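Local coordinates for protein CofB (Escherichia coli, PDB 5AX6) that serves as a minor pilin of the type IVb pilus CFA/III of human enterotoxigenic bacteria, forms a homotrimer and probably takes part in pilus assembly, at residues A[120-129]-A[141-149]. Residues are numbered along the deposited sequence; the frame is centred on the assembly and turned at random.
Sequences DLKIDRIDFV and RVDFILTFD
A beta hairpin of the pilin domain pairs strand 121-130 with strand 139-148, antiparallel, and a classic beta bulge interrupts it where Asp-124 and Arg-125 both face Ile-145. There Asp-124 N gives a nearly straight bond to Ile-145 O (2.8 Å, 171° at the hydrogen), while Ile-145 N turns to Arg-125 O, shifting the register by one residue. Beyond the bulge, Asp-127 and Asp-143 form a hydrogen-bonded pair. Each carboxylate is gripped side-on, through NE and NH2, by the arginine two residues earlier on its own strand, Arg-125 for Asp-127 and Arg-141 for Asp-143; Arg-125 NH1 also bonds Ala-190 O. A water bridges Asp-127 OD2 and Asp-143 OD2, whose like charges the arginines probably offset. The Arg-141 chain, bent at chi3 (76°), brings its guanidinium back over Val-129, with CG2 of Val-129 against one face, 3.6 Å from Arg-141 NH2. A leucine in place of Arg-141 would probably leave the Asp-143 carboxylate without its two-nitrogen grip and Val-129 CG2 without that flat cover. The opposite sheet face is apolar. Leu-121 CD1 sits over the Phe-148 ring as a CH-pi contact, 3.8 Å from its centroid; CG anti to the backbone N (chi1 -161°) sets that branch alongside the ring, over its face. Ile-126 CG1 approaches Phe-144 CD1 to 3.7 Å, and Val-142 CG1 meets the edge of the Phe-128 ring. This apolar face packs on helix 4-25, with Leu-121 and Ile-123 on Leu-14, Phe-144 on Ile-18 and Phe-128 on Val-25. Strand 220-227 adjoins strand 139-148, where Ser-226 OG also bonds Asp-143 OD1, and the short strand 75-76 flanks strand 121-130.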
# COMPACT_ATOMS: atom_id res chain seq x y z
N ASP A 120 -35.77 -23.31 -21.97
CA ASP A 120 -36.60 -22.68 -22.99
C ASP A 120 -35.79 -21.73 -23.87
O ASP A 120 -36.17 -21.42 -25.00
CB ASP A 120 -37.76 -21.93 -22.34
CG ASP A 120 -38.84 -22.87 -21.81
OD1 ASP A 120 -38.85 -24.05 -22.22
OD2 ASP A 120 -39.67 -22.42 -21.00
N LEU A 121 -34.66 -21.26 -23.34
CA LEU A 121 -33.81 -20.31 -24.04
C LEU A 121 -32.39 -20.85 -24.08
O LEU A 121 -31.83 -21.20 -23.04
CB LEU A 121 -33.86 -18.95 -23.35
CG LEU A 121 -33.43 -17.69 -24.11
CD1 LEU A 121 -34.27 -17.47 -25.36
CD2 LEU A 121 -33.51 -16.48 -23.19
N LYS A 122 -31.82 -20.92 -25.28
CA LYS A 122 -30.49 -21.49 -25.50
C LYS A 122 -29.71 -20.68 -26.53
O LYS A 122 -30.30 -20.09 -27.42
CB LYS A 122 -30.58 -22.93 -26.01
CG LYS A 122 -31.29 -23.90 -25.09
CD LYS A 122 -31.41 -25.26 -25.75
CE LYS A 122 -31.96 -26.29 -24.77
NZ LYS A 122 -32.50 -27.49 -25.48
N ILE A 123 -28.39 -20.70 -26.44
CA ILE A 123 -27.58 -20.11 -27.51
C ILE A 123 -27.55 -21.03 -28.72
O ILE A 123 -27.11 -22.17 -28.62
CB ILE A 123 -26.15 -19.81 -27.05
CG1 ILE A 123 -26.16 -18.85 -25.87
CG2 ILE A 123 -25.33 -19.23 -28.22
CD1 ILE A 123 -24.84 -18.75 -25.12
N ASP A 124 -28.02 -20.53 -29.86
CA ASP A 124 -28.13 -21.35 -31.06
C ASP A 124 -26.98 -21.11 -32.03
O ASP A 124 -26.65 -21.96 -32.86
CB ASP A 124 -29.47 -21.06 -31.75
CG ASP A 124 -29.81 -22.10 -32.80
OD1 ASP A 124 -29.71 -23.31 -32.49
OD2 ASP A 124 -30.18 -21.72 -33.93
N ARG A 125 -26.36 -19.95 -31.92
CA ARG A 125 -25.43 -19.50 -32.94
C ARG A 125 -24.70 -18.27 -32.45
O ARG A 125 -25.25 -17.47 -31.68
CB ARG A 125 -26.20 -19.22 -34.23
CG ARG A 125 -25.52 -18.31 -35.20
CD ARG A 125 -26.41 -18.12 -36.43
NE ARG A 125 -26.02 -16.92 -37.17
CZ ARG A 125 -26.58 -16.56 -38.32
NH1 ARG A 125 -27.53 -17.30 -38.86
NH2 ARG A 125 -26.16 -15.45 -38.92
N ILE A 126 -23.46 -18.14 -32.88
CA ILE A 126 -22.61 -17.01 -32.52
C ILE A 126 -22.02 -16.40 -33.77
O ILE A 126 -21.56 -17.13 -34.66
CB ILE A 126 -21.47 -17.44 -31.57
CG1 ILE A 126 -22.06 -18.01 -30.27
CG2 ILE A 126 -20.54 -16.26 -31.27
CD1 ILE A 126 -21.03 -18.73 -29.39
N ASP A 127 -22.08 -15.07 -33.87
CA ASP A 127 -21.52 -14.35 -35.00
C ASP A 127 -20.37 -13.47 -34.53
O ASP A 127 -20.60 -12.57 -33.73
CB ASP A 127 -22.58 -13.45 -35.69
CG ASP A 127 -23.71 -14.24 -36.35
OD1 ASP A 127 -23.74 -15.48 -36.24
OD2 ASP A 127 -24.60 -13.60 -36.98
N PHE A 128 -19.15 -13.73 -35.02
CA PHE A 128 -17.99 -12.87 -34.76
C PHE A 128 -17.91 -11.83 -35.88
O PHE A 128 -17.45 -12.15 -36.98
CB PHE A 128 -16.68 -13.67 -34.74
CG PHE A 128 -16.52 -14.57 -33.54
CD1 PHE A 128 -17.16 -14.31 -32.35
CD2 PHE A 128 -15.68 -15.68 -33.62
CE1 PHE A 128 -16.99 -15.16 -31.24
CE2 PHE A 128 -15.51 -16.52 -32.53
CZ PHE A 128 -16.16 -16.26 -31.35
N VAL A 129 -18.36 -10.61 -35.60
CA VAL A 129 -18.42 -9.58 -36.63
C VAL A 129 -17.04 -8.96 -36.88
O VAL A 129 -16.45 -8.35 -35.99
CB VAL A 129 -19.43 -8.48 -36.23
CG1 VAL A 129 -19.51 -7.39 -37.30
CG2 VAL A 129 -20.81 -9.10 -35.99
N ARG A 141 -17.60 -6.91 -32.81
CA ARG A 141 -18.86 -7.18 -32.13
C ARG A 141 -19.08 -8.68 -32.06
O ARG A 141 -18.72 -9.39 -33.00
CB ARG A 141 -20.04 -6.51 -32.86
CG ARG A 141 -21.30 -6.40 -32.00
CD ARG A 141 -22.42 -5.70 -32.74
NE ARG A 141 -23.07 -6.55 -33.73
CZ ARG A 141 -23.13 -6.28 -35.03
NH1 ARG A 141 -22.58 -5.17 -35.52
NH2 ARG A 141 -23.75 -7.11 -35.85
N VAL A 142 -19.65 -9.16 -30.96
CA VAL A 142 -20.02 -10.57 -30.86
C VAL A 142 -21.53 -10.67 -30.67
O VAL A 142 -22.08 -10.16 -29.70
CB VAL A 142 -19.31 -11.29 -29.68
CG1 VAL A 142 -19.64 -12.78 -29.69
CG2 VAL A 142 -17.80 -11.09 -29.76
N ASP A 143 -22.19 -11.33 -31.62
CA ASP A 143 -23.63 -11.52 -31.55
C ASP A 143 -23.97 -12.94 -31.11
O ASP A 143 -23.40 -13.89 -31.63
CB ASP A 143 -24.28 -11.25 -32.92
CG ASP A 143 -24.25 -9.78 -33.32
OD1 ASP A 143 -24.09 -8.91 -32.43
OD2 ASP A 143 -24.41 -9.51 -34.53
N PHE A 144 -24.92 -13.06 -30.19
CA PHE A 144 -25.42 -14.35 -29.73
C PHE A 144 -26.89 -14.47 -30.09
O PHE A 144 -27.70 -13.64 -29.67
CB PHE A 144 -25.24 -14.49 -28.21
CG PHE A 144 -23.82 -14.46 -27.76
CD1 PHE A 144 -23.10 -15.64 -27.59
CD2 PHE A 144 -23.18 -13.25 -27.51
CE1 PHE A 144 -21.77 -15.62 -27.18
CE2 PHE A 144 -21.87 -13.22 -27.08
CZ PHE A 144 -21.15 -14.40 -26.92
N ILE A 145 -27.24 -15.47 -30.89
CA ILE A 145 -28.63 -15.70 -31.26
C ILE A 145 -29.18 -16.73 -30.30
O ILE A 145 -28.67 -17.85 -30.22
CB ILE A 145 -28.78 -16.19 -32.72
CG1 ILE A 145 -28.50 -15.04 -33.70
CG2 ILE A 145 -30.19 -16.72 -32.98
CD1 ILE A 145 -27.04 -14.65 -33.76
N LEU A 146 -30.18 -16.33 -29.53
CA LEU A 146 -30.81 -17.20 -28.54
C LEU A 146 -32.14 -17.69 -29.07
O LEU A 146 -32.99 -16.88 -29.44
CB LEU A 146 -31.02 -16.46 -27.22
CG LEU A 146 -29.83 -16.38 -26.26
CD1 LEU A 146 -28.58 -15.99 -27.02
CD2 LEU A 146 -30.13 -15.39 -25.14
N THR A 147 -32.31 -19.01 -29.12
CA THR A 147 -33.55 -19.57 -29.61
C THR A 147 -34.55 -19.80 -28.47
O THR A 147 -34.19 -20.25 -27.38
CB THR A 147 -33.30 -20.89 -30.36
OG1 THR A 147 -34.54 -21.39 -30.87
CG2 THR A 147 -32.66 -21.93 -29.44
N PHE A 148 -35.80 -19.42 -28.73
CA PHE A 148 -36.93 -19.66 -27.85
C PHE A 148 -37.57 -21.00 -28.17
O PHE A 148 -37.99 -21.22 -29.31
CB PHE A 148 -38.00 -18.57 -28.01
CG PHE A 148 -37.80 -17.36 -27.15
CD1 PHE A 148 -37.89 -17.45 -25.77
CD2 PHE A 148 -37.60 -16.11 -27.72
CE1 PHE A 148 -37.74 -16.32 -24.98
CE2 PHE A 148 -37.46 -14.98 -26.94
CZ PHE A 148 -37.53 -15.08 -25.57
N ASP A 149 -37.66 -21.89 -27.20
CA ASP A 149 -38.45 -23.10 -27.39
C ASP A 149 -39.85 -22.87 -26.82
O ASP A 149 -40.09 -23.09 -25.63
CB ASP A 149 -37.78 -24.30 -26.74
CG ASP A 149 -38.50 -25.61 -27.05
OD1 ASP A 149 -38.06 -26.32 -27.98
OD2 ASP A 149 -39.50 -25.91 -26.36
O HOH W 1 -25.57 -11.03 -36.44